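Local coordinates for resiniferatoxin-binding, phosphotriesterase-related protein (Rhodobacter sphaeroides 2.4.1, PDB 3K2G), which binds two zinc ions in a TIM-barrel fold of the phosphotriesterase family and is probably a metal-dependent hydrolase acting on phosphoric esters, at residues B[33-38]-B[317-322]; B[266-271]-B[307-312]. All blocks are in the same frame, centred on the assembly; numbering follows the deposited sequence.

Overall arrangement
Both contacts belong to the TIM barrel of one subunit, and both concern the run that leads from the zinc ligand Asp304 to helix 321-332. Along the chain, interaction 2 is nested inside the long loop closed by interaction 1; their centres lie about 12 Å apart. They meet where Gly318 N approaches Met310 O at 2.8 Å, a probable hydrogen bond, and where the Tyr319 ring packs on Leu311, with CE2 to CD2 3.9 Å. Interaction 1 carries two zinc ligands, His34 and His36. Interaction 2 lies farther out: the Met310 side chain is about 9 Å from a zinc ion, and that of Met266 about 7 Å from the bound dimercaptobutanediol.

Interaction 1 (B[33-38]-B[317-322]); sequences MHEHLQ and NGYAFV. With ZN (zinc ion), chain I.
The irregular backbone of 33-38 keeps well away from the turn leading into helix 321-332, the nearest CA atoms, of Glu35 and Tyr319, being 8.0 Å apart, and the Tyr319 side chain spans the gap. Its hydroxyl donates to the backbone carbonyl of His36, OH to O 2.8 Å, with a C=O...donor angle of 140° and the donor tilted 23° from the carbonyl plane. Water 1 donates to the same OH and to Leu37 O, so a second, solvent-mediated link runs beside the direct one. Glu35 comes to the ring edge, OE1 lying in the ring plane 3.5 Å from Tyr319 CD1, and carboxylate and ring stand nearly perpendicular. The Glu35 chain, bent at chi2 (-65°), brings its carboxylate to Ser302 OG and to the backbone N-H groups of His303 and Val305, which fix it. Residues 34-36 form the His-X-His motif of the phosphotriesterase family, following strand 31-32 of the TIM barrel: His34 and His36 bind one zinc ion, each NE2 at 2.2 Å from the metal, while Glu35 between them is turned to Tyr319. Water 2, Glu177 and Asp304 complete the zinc site, and Thr107 OG1 holds His36 ND1. Leu37 CD2 packs obliquely on the phenol end of the ring, 3.8 Å from Tyr319 CZ, while the same side chain reaches helices 85-97 and 115-125.

Interaction 2 (B[266-271]-B[307-312]); sequences MDFFYA and VKMMLT
Met266 opens the contact with its CB, 4.4 Å from the terminal CE of Met310. Two Met-aromatic contacts follow at Phe268, whose ring takes Met309 over one face and Met310 at its edge, both selenomethionines of the 3-10 turn 308-310; here two loops of the TIM barrel are joined, the one after strand 258-261 and the one after strand 299-301. Phe268 points toward the turn with CG beside its backbone N (chi1 -44°), which brings the far end of the ring up to the turn, CE1 nearest Met309 and CZ nearest Met310. Met309 comes from the opposite direction: its SE stands over the ring face at some distance, 4.7 Å from the Phe268 centroid and 21° off the normal, and its chain bends at chi3 (-79°) to bring CE back to the ring, 3.5 Å from Phe268 CE1. Met310 instead lies at the edge, with CG in the ring plane 3.6 Å from Phe268 CZ and SE 5.3 Å from the centroid. Tyr270, farther along, packs its ring on Phe74 and Phe306, both of which line the pocket of the bound dimercaptobutanediol. The 3-10 turn is held by its own backbone bond, Met310 N donating to Val307 O at 3.0 Å.

Interaction 1 (B[33-38]-B[317-322])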
loop_
_atom_site.group_PDB
_atom_site.type_symbol
_atom_site.label_atom_id
_atom_site.label_comp_id
_atom_site.label_asym_id
_atom_site.label_seq_id
_atom_site.Cartn_x
_atom_site.Cartn_y
_atom_site.Cartn_z
HETATM N N MSE B 33 -3.916 31.311 5.104
HETATM C CA MSE B 33 -2.644 31.637 4.475
HETATM C C MSE B 33 -2.639 31.865 2.969
HETATM O O MSE B 33 -1.677 32.415 2.429
HETATM C CB MSE B 33 -1.625 30.536 4.779
HETATM C CG MSE B 33 -1.048 30.574 6.193
HETATM SE SE MSE B 33 -0.090 32.157 6.606
HETATM C CE MSE B 33 1.097 32.148 5.089
ATOM N N HIS B 34 -3.696 31.459 2.282
ATOM C CA HIS B 34 -3.681 31.611 0.839
ATOM C C HIS B 34 -5.064 31.769 0.223
ATOM O O HIS B 34 -5.752 30.784 -0.053
ATOM C CB HIS B 34 -2.955 30.398 0.247
ATOM C CG HIS B 34 -2.652 30.514 -1.211
ATOM N ND1 HIS B 34 -1.388 30.314 -1.719
ATOM C CD2 HIS B 34 -3.453 30.761 -2.275
ATOM C CE1 HIS B 34 -1.421 30.431 -3.035
ATOM N NE2 HIS B 34 -2.662 30.700 -3.397
ATOM N N GLU B 35 -5.453 33.017 -0.005
ATOM C CA GLU B 35 -6.755 33.320 -0.596
ATOM C C GLU B 35 -6.641 34.519 -1.526
ATOM O O GLU B 35 -5.819 35.410 -1.305
ATOM C CB GLU B 35 -7.774 33.674 0.489
ATOM C CG GLU B 35 -7.930 32.662 1.606
ATOM C CD GLU B 35 -8.492 31.332 1.131
ATOM O OE1 GLU B 35 -9.251 31.319 0.139
ATOM O OE2 GLU B 35 -8.182 30.299 1.766
ATOM N N HIS B 36 -7.462 34.541 -2.572
ATOM C CA HIS B 36 -7.466 35.675 -3.482
ATOM C C HIS B 36 -8.789 36.374 -3.229
ATOM O O HIS B 36 -9.847 35.742 -3.283
ATOM C CB HIS B 36 -7.371 35.203 -4.928
ATOM C CG HIS B 36 -6.098 34.485 -5.234
ATOM N ND1 HIS B 36 -4.916 35.145 -5.489
ATOM C CD2 HIS B 36 -5.807 33.163 -5.261
ATOM C CE1 HIS B 36 -3.950 34.261 -5.657
ATOM N NE2 HIS B 36 -4.465 33.053 -5.522
ATOM N N LEU B 37 -8.727 37.671 -2.930
ATOM C CA LEU B 37 -9.931 38.440 -2.648
ATOM C C LEU B 37 -10.463 39.114 -3.904
ATOM O O LEU B 37 -11.660 39.363 -4.028
ATOM C CB LEU B 37 -9.636 39.469 -1.559
ATOM C CG LEU B 37 -9.093 38.781 -0.302
ATOM C CD1 LEU B 37 -8.887 39.797 0.806
ATOM C CD2 LEU B 37 -10.065 37.698 0.140
ATOM N N GLN B 38 -9.547 39.390 -4.823
ATOM C CA GLN B 38 -9.834 40.009 -6.113
ATOM C C GLN B 38 -8.705 39.541 -7.026
ATOM O O GLN B 38 -7.562 39.465 -6.591
ATOM C CB GLN B 38 -9.776 41.539 -6.011
ATOM C CG GLN B 38 -10.889 42.203 -5.214
ATOM C CD GLN B 38 -12.232 42.120 -5.910
ATOM O OE1 GLN B 38 -12.965 41.141 -5.760
ATOM N NE2 GLN B 38 -12.553 43.141 -6.693
ATOM N N ASN B 317 -17.782 26.978 -1.879
ATOM C CA ASN B 317 -17.518 26.856 -0.444
ATOM C C ASN B 317 -17.203 28.155 0.307
ATOM O O ASN B 317 -17.371 28.223 1.522
ATOM C CB ASN B 317 -16.383 25.853 -0.229
ATOM C CG ASN B 317 -16.724 24.467 -0.762
ATOM O OD1 ASN B 317 -15.863 23.754 -1.274
ATOM N ND2 ASN B 317 -17.981 24.081 -0.632
ATOM N N GLY B 318 -16.738 29.173 -0.408
ATOM C CA GLY B 318 -16.423 30.438 0.239
ATOM C C GLY B 318 -15.126 30.419 1.028
ATOM O O GLY B 318 -14.273 29.557 0.808
ATOM N N TYR B 319 -14.987 31.364 1.960
ATOM C CA TYR B 319 -13.783 31.497 2.787
ATOM C C TYR B 319 -13.924 30.929 4.197
ATOM O O TYR B 319 -12.964 30.961 4.962
ATOM C CB TYR B 319 -13.382 32.974 2.926
ATOM C CG TYR B 319 -13.087 33.690 1.632
ATOM C CD1 TYR B 319 -11.947 33.392 0.886
ATOM C CD2 TYR B 319 -13.969 34.653 1.133
ATOM C CE1 TYR B 319 -11.692 34.036 -0.330
ATOM C CE2 TYR B 319 -13.725 35.296 -0.080
ATOM C CZ TYR B 319 -12.589 34.983 -0.805
ATOM O OH TYR B 319 -12.356 35.614 -2.004
ATOM N N ALA B 320 -15.102 30.423 4.553
ATOM C CA ALA B 320 -15.296 29.877 5.898
ATOM C C ALA B 320 -15.385 28.354 5.923
ATOM O O ALA B 320 -15.666 27.758 6.962
ATOM C CB ALA B 320 -16.552 30.477 6.527
ATOM N N PHE B 321 -15.128 27.732 4.779
ATOM C CA PHE B 321 -15.210 26.283 4.650
ATOM C C PHE B 321 -14.152 25.529 5.464
ATOM O O PHE B 321 -14.467 24.583 6.179
ATOM C CB PHE B 321 -15.108 25.903 3.170
ATOM C CG PHE B 321 -15.339 24.447 2.902
ATOM C CD1 PHE B 321 -16.631 23.924 2.888
ATOM C CD2 PHE B 321 -14.265 23.591 2.676
ATOM C CE1 PHE B 321 -16.849 22.570 2.653
ATOM C CE2 PHE B 321 -14.470 22.237 2.442
ATOM C CZ PHE B 321 -15.768 21.726 2.428
ATOM N N VAL B 322 -12.895 25.939 5.351
ATOM C CA VAL B 322 -11.837 25.267 6.095
ATOM C C VAL B 322 -12.169 25.233 7.582
ATOM O O VAL B 322 -12.115 24.178 8.216
ATOM C CB VAL B 322 -10.478 25.968 5.882
ATOM C CG1 VAL B 322 -9.466 25.499 6.924
ATOM C CG2 VAL B 322 -9.959 25.649 4.488
HETATM ZN ZN ZN I . -3.435 31.145 -5.450
HETATM O O HOH W 1 -13.767 37.520 -3.666
HETATM O O HOH W 2 -3.030 29.858 -6.875
#

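Interaction 2 (B[266-271]-B[307-312])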
loop_
_atom_site.group_PDB
_atom_site.type_symbol
_atom_site.label_atom_id
_atom_site.label_comp_id
_atom_site.label_asym_id
_atom_site.label_seq_id
_atom_site.Cartn_x
_atom_site.Cartn_y
_atom_site.Cartn_z
HETATM N N MSE B 266 -11.582 22.266 -2.843
HETATM C CA MSE B 266 -11.512 22.296 -4.309
HETATM C C MSE B 266 -11.523 20.884 -4.862
HETATM O O MSE B 266 -10.581 20.116 -4.662
HETATM C CB MSE B 266 -10.242 23.011 -4.788
HETATM C CG MSE B 266 -9.964 22.965 -6.311
HETATM SE SE MSE B 266 -8.421 24.037 -6.691
HETATM C CE MSE B 266 -7.320 22.944 -7.922
ATOM N N ASP B 267 -12.589 20.551 -5.576
ATOM C CA ASP B 267 -12.727 19.220 -6.140
ATOM C C ASP B 267 -12.984 19.231 -7.643
ATOM O O ASP B 267 -13.619 18.315 -8.168
ATOM C CB ASP B 267 -13.868 18.490 -5.426
ATOM C CG ASP B 267 -15.217 19.159 -5.643
ATOM O OD1 ASP B 267 -15.262 20.399 -5.805
ATOM O OD2 ASP B 267 -16.239 18.439 -5.639
ATOM N N PHE B 268 -12.484 20.253 -8.333
ATOM C CA PHE B 268 -12.689 20.356 -9.775
ATOM C C PHE B 268 -11.763 19.453 -10.578
ATOM O O PHE B 268 -10.747 18.968 -10.074
ATOM C CB PHE B 268 -12.451 21.791 -10.264
ATOM C CG PHE B 268 -13.075 22.850 -9.403
ATOM C CD1 PHE B 268 -14.358 22.692 -8.888
ATOM C CD2 PHE B 268 -12.389 24.034 -9.145
ATOM C CE1 PHE B 268 -14.952 23.704 -8.123
ATOM C CE2 PHE B 268 -12.972 25.051 -8.384
ATOM C CZ PHE B 268 -14.254 24.885 -7.875
ATOM N N PHE B 269 -12.139 19.234 -11.835
ATOM C CA PHE B 269 -11.324 18.476 -12.773
ATOM C C PHE B 269 -10.900 19.529 -13.790
ATOM O O PHE B 269 -11.745 20.166 -14.416
ATOM C CB PHE B 269 -12.126 17.393 -13.492
ATOM C CG PHE B 269 -11.333 16.672 -14.551
ATOM C CD1 PHE B 269 -10.267 15.851 -14.196
ATOM C CD2 PHE B 269 -11.616 16.858 -15.903
ATOM C CE1 PHE B 269 -9.485 15.226 -15.172
ATOM C CE2 PHE B 269 -10.843 16.239 -16.888
ATOM C CZ PHE B 269 -9.773 15.421 -16.522
ATOM N N TYR B 270 -9.599 19.733 -13.945
ATOM C CA TYR B 270 -9.113 20.729 -14.888
ATOM C C TYR B 270 -8.897 20.128 -16.272
ATOM O O TYR B 270 -7.826 19.596 -16.575
ATOM C CB TYR B 270 -7.826 21.360 -14.353
ATOM C CG TYR B 270 -8.084 22.271 -13.179
ATOM C CD1 TYR B 270 -8.750 23.485 -13.354
ATOM C CD2 TYR B 270 -7.713 21.906 -11.888
ATOM C CE1 TYR B 270 -9.045 24.311 -12.277
ATOM C CE2 TYR B 270 -8.005 22.727 -10.801
ATOM C CZ TYR B 270 -8.674 23.929 -11.004
ATOM O OH TYR B 270 -8.990 24.752 -9.947
ATOM N N ALA B 271 -9.934 20.224 -17.104
ATOM C CA ALA B 271 -9.917 19.679 -18.459
ATOM C C ALA B 271 -8.648 20.012 -19.230
ATOM O O ALA B 271 -8.089 19.159 -19.920
ATOM C CB ALA B 271 -11.136 20.173 -19.229
ATOM N N VAL B 307 -11.639 31.880 -8.283
ATOM C CA VAL B 307 -12.646 32.015 -9.340
ATOM C C VAL B 307 -14.008 32.186 -8.676
ATOM O O VAL B 307 -14.217 31.724 -7.555
ATOM C CB VAL B 307 -12.700 30.782 -10.280
ATOM C CG1 VAL B 307 -11.411 30.686 -11.102
ATOM C CG2 VAL B 307 -12.913 29.514 -9.471
ATOM N N LYS B 308 -14.930 32.852 -9.365
ATOM C CA LYS B 308 -16.263 33.099 -8.827
ATOM C C LYS B 308 -16.993 31.870 -8.291
ATOM O O LYS B 308 -17.632 31.940 -7.238
ATOM C CB LYS B 308 -17.161 33.763 -9.880
ATOM C CG LYS B 308 -16.774 35.185 -10.263
ATOM C CD LYS B 308 -17.945 35.890 -10.943
ATOM C CE LYS B 308 -17.596 37.326 -11.353
ATOM N NZ LYS B 308 -16.603 37.358 -12.463
HETATM N N MSE B 309 -16.900 30.748 -9.003
HETATM C CA MSE B 309 -17.624 29.554 -8.577
HETATM C C MSE B 309 -17.180 28.978 -7.242
HETATM O O MSE B 309 -17.810 28.064 -6.724
HETATM C CB MSE B 309 -17.596 28.465 -9.664
HETATM C CG MSE B 309 -16.283 27.758 -9.877
HETATM SE SE MSE B 309 -16.473 26.457 -11.337
HETATM C CE MSE B 309 -17.369 24.988 -10.359
HETATM N N MSE B 310 -16.113 29.520 -6.663
HETATM C CA MSE B 310 -15.659 29.020 -5.375
HETATM C C MSE B 310 -16.260 29.839 -4.236
HETATM O O MSE B 310 -16.032 29.545 -3.066
HETATM C CB MSE B 310 -14.135 29.032 -5.306
HETATM C CG MSE B 310 -13.471 27.994 -6.218
HETATM SE SE MSE B 310 -11.537 28.050 -6.187
HETATM C CE MSE B 310 -11.255 27.280 -4.402
ATOM N N LEU B 311 -17.030 30.864 -4.588
ATOM C CA LEU B 311 -17.693 31.709 -3.594
ATOM C C LEU B 311 -19.068 31.097 -3.317
ATOM O O LEU B 311 -19.680 30.520 -4.220
ATOM C CB LEU B 311 -17.859 33.129 -4.131
ATOM C CG LEU B 311 -16.560 33.866 -4.463
ATOM C CD1 LEU B 311 -16.886 35.192 -5.135
ATOM C CD2 LEU B 311 -15.754 34.086 -3.190
ATOM N N THR B 312 -19.556 31.228 -2.085
ATOM C CA THR B 312 -20.846 30.644 -1.730
ATOM C C THR B 312 -21.976 31.223 -2.590
ATOM O O THR B 312 -22.932 30.522 -2.946
ATOM C CB THR B 312 -21.158 30.847 -0.227
ATOM O OG1 THR B 312 -21.463 32.224 0.027
ATOM C CG2 THR B 312 -19.950 30.446 0.615
#